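Local coordinates for protein carbohydrate oxidase (Microdochium nivale, PDB 3RJA) that oxidises the C1 hydroxyl of mono-, oligo- and polysaccharides to the lactone with its FAD cofactor, passing the electrons to oxygen to give hydrogen peroxide, at residues L115-V118 / L119-Y123; P431-R435 / D436-K440. All coordinates share one frame; numbering follows the deposited sequence.

Interaction 1 of 2, residues L115-V118 / L119-Y123; sequences LATV and LNDKY
Leu115 and Leu119 stand one turn apart on the same helix and lie side by side, their side chains pointing the same way. They meet methyl to methyl, with CD1 of Leu115 3.8 Å from CD1 of Leu119. Their first torsions differ: Leu115 carries CG anti to the backbone N (chi1 172°), whereas Leu119 swings CG back beside its own N (chi1 -71°), and that turn brings CG of Leu119 to 3.5 Å from O of Leu115. Thr117 and Asp121 meet on another side of the helix, the methyl CG2 of Thr117 lying 3.4 Å from the carboxylate OD2 of Asp121. OG1 of Thr117 is hydrogen-bonded back to O of Gly113, one turn earlier.

All this belongs to helix 112-123 of the FAD-binding domain, laid with its apolar side on an antiparallel sheet: Leu115 rests on Val106 and Leu119 on Ala104 of strand 103-106, while Val118 and Tyr123 reach Val94 of strand 94-98. The side chain of Val118 also lies about 4 Å from a zinc ion, probably the one bound by His114 and Asp309.

The backbone bonds are the regular i to i+4 set. N of Leu119 gives to O of Leu115 at 3.0 Å, N of Asn120 to O of Ala116, and N of Asp121 to O of Thr117 at 2.9 Å. The last bond across, from N of Lys122 to O of Val118, is more bent, at 151° about the hydrogen. Beyond it CG of Lys122 lies 3.9 Å above the plane of the Tyr123 ring, over its centre.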
loop_
_atom_site.group_PDB
_atom_site.type_symbol
_atom_site.label_atom_id
_atom_site.label_comp_id
_atom_site.label_asym_id
_atom_site.label_seq_id
_atom_site.Cartn_x
_atom_site.Cartn_y
_atom_site.Cartn_z
ATOM N N LEU A 115 -2.413 -15.097 -1.139
ATOM C CA LEU A 115 -1.089 -15.210 -1.767
ATOM C C LEU A 115 -0.105 -15.852 -0.785
ATOM O O LEU A 115 0.569 -16.839 -1.120
ATOM C CB LEU A 115 -0.580 -13.819 -2.187
ATOM C CG LEU A 115 0.864 -13.774 -2.678
ATOM C CD1 LEU A 115 0.992 -14.616 -3.980
ATOM C CD2 LEU A 115 1.341 -12.303 -2.881
ATOM N N ALA A 116 -0.046 -15.315 0.433
ATOM C CA ALA A 116 0.932 -15.806 1.416
ATOM C C ALA A 116 0.628 -17.240 1.814
ATOM O O ALA A 116 1.542 -18.044 2.002
ATOM C CB ALA A 116 0.984 -14.928 2.633
ATOM N N THR A 117 -0.651 -17.558 1.973
ATOM C CA THR A 117 -1.045 -18.923 2.360
ATOM C C THR A 117 -0.652 -19.960 1.320
ATOM O O THR A 117 -0.035 -20.969 1.659
ATOM C CB THR A 117 -2.550 -19.024 2.634
ATOM O OG1 THR A 117 -2.855 -18.197 3.756
ATOM C CG2 THR A 117 -2.919 -20.482 2.984
ATOM N N VAL A 118 -0.994 -19.690 0.059
ATOM C CA VAL A 118 -0.697 -20.591 -1.056
ATOM C C VAL A 118 0.802 -20.744 -1.234
ATOM O O VAL A 118 1.292 -21.868 -1.284
ATOM C CB VAL A 118 -1.389 -20.170 -2.403
ATOM C CG1 VAL A 118 -1.030 -21.147 -3.552
ATOM C CG2 VAL A 118 -2.910 -20.121 -2.236
ATOM N N LEU A 119 1.543 -19.645 -1.283
ATOM C CA LEU A 119 3.000 -19.752 -1.453
ATOM C C LEU A 119 3.673 -20.501 -0.286
ATOM O O LEU A 119 4.592 -21.298 -0.499
ATOM C CB LEU A 119 3.662 -18.366 -1.615
ATOM C CG LEU A 119 3.469 -17.534 -2.892
ATOM C CD1 LEU A 119 4.253 -16.204 -2.742
ATOM C CD2 LEU A 119 3.910 -18.274 -4.203
ATOM N N ASN A 120 3.226 -20.256 0.944
ATOM C CA ASN A 120 3.784 -21.013 2.086
ATOM C C ASN A 120 3.437 -22.532 2.067
ATOM O O ASN A 120 4.315 -23.395 2.048
ATOM C CB ASN A 120 3.335 -20.410 3.413
ATOM C CG ASN A 120 3.900 -21.158 4.590
ATOM O OD1 ASN A 120 3.203 -21.992 5.196
ATOM N ND2 ASN A 120 5.177 -20.922 4.891
ATOM N N ASP A 121 2.148 -22.827 2.054
ATOM C CA ASP A 121 1.636 -24.167 2.297
ATOM C C ASP A 121 1.924 -25.082 1.102
ATOM O O ASP A 121 2.265 -26.245 1.265
ATOM C CB ASP A 121 0.118 -24.117 2.548
ATOM C CG ASP A 121 -0.261 -23.438 3.866
ATOM O OD1 ASP A 121 0.616 -22.985 4.632
ATOM O OD2 ASP A 121 -1.475 -23.344 4.139
ATOM N N LYS A 122 1.778 -24.549 -0.102
ATOM C CA LYS A 122 2.007 -25.338 -1.288
ATOM C C LYS A 122 3.484 -25.345 -1.693
ATOM O O LYS A 122 3.983 -26.358 -2.189
ATOM C CB LYS A 122 1.107 -24.837 -2.427
ATOM C CG LYS A 122 0.869 -25.839 -3.519
ATOM C CD LYS A 122 -0.176 -25.328 -4.499
ATOM C CE LYS A 122 -0.068 -26.081 -5.819
ATOM N NZ LYS A 122 -0.816 -27.370 -5.758
ATOM N N TYR A 123 4.211 -24.249 -1.478
ATOM C CA TYR A 123 5.584 -24.206 -2.034
ATOM C C TYR A 123 6.743 -23.917 -1.080
ATOM O O TYR A 123 7.900 -23.958 -1.484
ATOM C CB TYR A 123 5.657 -23.249 -3.221
ATOM C CG TYR A 123 4.639 -23.504 -4.316
ATOM C CD1 TYR A 123 4.735 -24.634 -5.139
ATOM C CD2 TYR A 123 3.600 -22.587 -4.563
ATOM C CE1 TYR A 123 3.819 -24.850 -6.177
ATOM C CE2 TYR A 123 2.662 -22.806 -5.596
ATOM C CZ TYR A 123 2.792 -23.937 -6.396
ATOM O OH TYR A 123 1.889 -24.161 -7.408
#

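Interaction 2 of 2, residues P431-R435 / D436-K440; sequences PRMDR and DYATK
Met433 sets its sulfur against the rim of the Tyr437 ring: SD lies in the ring plane, 3.7 Å from CD2 of Tyr437, in an edge-on Met-aromatic contact. Its CB meets CB of Ala438 at 3.9 Å, and the bend at chi3 (-65°) turns the CE methyl back over Ala438 as well. Replacing Met433 by alanine would remove SD and CE, which is likely to leave this edge of Tyr437 without its sulfur partner and a gap beside Ala438.

Asp434, the next residue, caps the helix start. Its OD1 accepts from N of Tyr437 at 2.8 Å, a nearly straight bond, because chi1 of 70° places the carboxylate between the backbone N and the carbonyl carbon. O of Asp434 takes N of Ala438, and O of Arg435 is gripped twice by Thr439, through OG1 at 2.8 Å and through N at 3.2 Å.

Further out, Arg435 runs extended to Asp461 and to the carbonyls of Ala468 and Val469, Asp436 forms a salt bridge with Arg470, and Gln467 binds O of Met433. The bond from N of Tyr437 to OD1 of Asp434 makes Asp434 an aspartate N-cap, opening helix 435-443 in the berberine-like region.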
loop_
_atom_site.group_PDB
_atom_site.type_symbol
_atom_site.label_atom_id
_atom_site.label_comp_id
_atom_site.label_asym_id
_atom_site.label_seq_id
_atom_site.Cartn_x
_atom_site.Cartn_y
_atom_site.Cartn_z
ATOM N N PRO A 431 -7.729 11.429 -1.314
ATOM C CA PRO A 431 -8.383 12.031 -2.498
ATOM C C PRO A 431 -8.583 13.530 -2.410
ATOM O O PRO A 431 -9.025 14.138 -3.401
ATOM C CB PRO A 431 -9.737 11.337 -2.550
ATOM C CG PRO A 431 -10.033 11.001 -1.074
ATOM C CD PRO A 431 -8.670 10.654 -0.484
ATOM N N ARG A 432 -8.268 14.142 -1.267
ATOM C CA ARG A 432 -8.537 15.598 -1.124
ATOM C C ARG A 432 -7.383 16.471 -1.637
ATOM O O ARG A 432 -6.896 17.364 -0.943
ATOM C CB ARG A 432 -8.936 15.942 0.317
ATOM C CG ARG A 432 -10.341 15.420 0.641
ATOM C CD ARG A 432 -10.669 15.512 2.145
ATOM N NE ARG A 432 -10.828 16.886 2.631
ATOM C CZ ARG A 432 -9.898 17.596 3.283
ATOM N NH1 ARG A 432 -8.676 17.104 3.552
ATOM N NH2 ARG A 432 -10.195 18.833 3.692
ATOM N N MET A 433 -6.930 16.156 -2.851
ATOM C CA MET A 433 -5.909 16.920 -3.561
ATOM C C MET A 433 -6.252 16.879 -5.068
ATOM O O MET A 433 -6.707 15.842 -5.575
ATOM C CB MET A 433 -4.521 16.316 -3.331
ATOM C CG MET A 433 -3.977 16.373 -1.869
ATOM S SD MET A 433 -2.349 15.541 -1.665
ATOM C CE MET A 433 -2.747 13.834 -2.008
ATOM N N ASP A 434 -6.051 17.990 -5.784
ATOM C CA ASP A 434 -6.355 18.001 -7.197
ATOM C C ASP A 434 -5.322 17.142 -7.936
ATOM O O ASP A 434 -4.293 16.789 -7.355
ATOM C CB ASP A 434 -6.473 19.431 -7.757
ATOM C CG ASP A 434 -5.135 20.185 -7.822
ATOM O OD1 ASP A 434 -4.055 19.596 -8.018
ATOM O OD2 ASP A 434 -5.180 21.428 -7.725
ATOM N N ARG A 435 -5.605 16.811 -9.199
ATOM C CA ARG A 435 -4.777 15.898 -10.005
ATOM C C ARG A 435 -3.297 16.297 -10.103
ATOM O O ARG A 435 -2.397 15.448 -9.997
ATOM C CB ARG A 435 -5.383 15.768 -11.422
ATOM C CG ARG A 435 -4.798 14.624 -12.232
ATOM C CD ARG A 435 -5.558 14.380 -13.539
ATOM N NE ARG A 435 -5.000 13.246 -14.276
ATOM C CZ ARG A 435 -5.478 12.808 -15.440
ATOM N NH1 ARG A 435 -6.517 13.417 -16.020
ATOM N NH2 ARG A 435 -4.912 11.767 -16.029
ATOM N N ASP A 436 -3.034 17.586 -10.315
ATOM C CA ASP A 436 -1.651 18.043 -10.450
ATOM C C ASP A 436 -0.876 17.983 -9.141
ATOM O O ASP A 436 0.275 17.544 -9.116
ATOM C CB ASP A 436 -1.585 19.470 -11.018
ATOM C CG ASP A 436 -2.219 19.586 -12.386
ATOM O OD1 ASP A 436 -2.061 18.686 -13.237
ATOM O OD2 ASP A 436 -2.911 20.592 -12.599
ATOM N N TYR A 437 -1.481 18.461 -8.064
ATOM C CA TYR A 437 -0.808 18.481 -6.779
ATOM C C TYR A 437 -0.564 17.048 -6.296
ATOM O O TYR A 437 0.537 16.716 -5.867
ATOM C CB TYR A 437 -1.621 19.280 -5.753
ATOM C CG TYR A 437 -0.931 19.431 -4.417
ATOM C CD1 TYR A 437 0.022 20.432 -4.201
ATOM C CD2 TYR A 437 -1.232 18.579 -3.353
ATOM C CE1 TYR A 437 0.651 20.572 -2.956
ATOM C CE2 TYR A 437 -0.600 18.721 -2.093
ATOM C CZ TYR A 437 0.334 19.715 -1.909
ATOM O OH TYR A 437 0.958 19.836 -0.670
ATOM N N ALA A 438 -1.597 16.209 -6.371
ATOM C CA ALA A 438 -1.505 14.823 -5.877
ATOM C C ALA A 438 -0.377 14.095 -6.590
ATOM O O ALA A 438 0.459 13.469 -5.950
ATOM C CB ALA A 438 -2.817 14.091 -6.094
ATOM N N THR A 439 -0.328 14.204 -7.919
ATOM C CA THR A 439 0.669 13.440 -8.656
ATOM C C THR A 439 2.038 14.022 -8.392
ATOM O O THR A 439 3.029 13.305 -8.411
ATOM C CB THR A 439 0.333 13.306 -10.162
ATOM O OG1 THR A 439 0.177 14.614 -10.752
ATOM C CG2 THR A 439 -0.969 12.477 -10.350
ATOM N N LYS A 440 2.095 15.321 -8.087
ATOM C CA LYS A 440 3.381 15.924 -7.747
ATOM C C LYS A 440 3.937 15.327 -6.449
ATOM O O LYS A 440 5.106 15.031 -6.380
ATOM C CB LYS A 440 3.277 17.453 -7.634
ATOM C CG LYS A 440 4.630 18.193 -7.750
ATOM C CD LYS A 440 4.519 19.653 -7.252
ATOM C CE LYS A 440 4.481 19.696 -5.715
ATOM N NZ LYS A 440 3.329 20.480 -5.165
#

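From the N terminus, the chain first forms interaction 1 within helix 112-123 of the FAD-binding region, then runs through more than three hundred residues before interaction 2 at the start of helix 435-443 in the berberine-like region. Each joins directly consecutive segments and therefore closes no long loop, its contacts spanning only three to five residues, and the two follow in series without nesting or crossing. They lie on opposite sides of the chain's centre, the nearest atoms of interaction 1 and interaction 2 being about 25 Å apart. Interaction 1 belongs to a helix seated on strands 94-98 and 103-106, whereas interaction 2 joins an incoming loop to a helix also held by the residues near the C terminus.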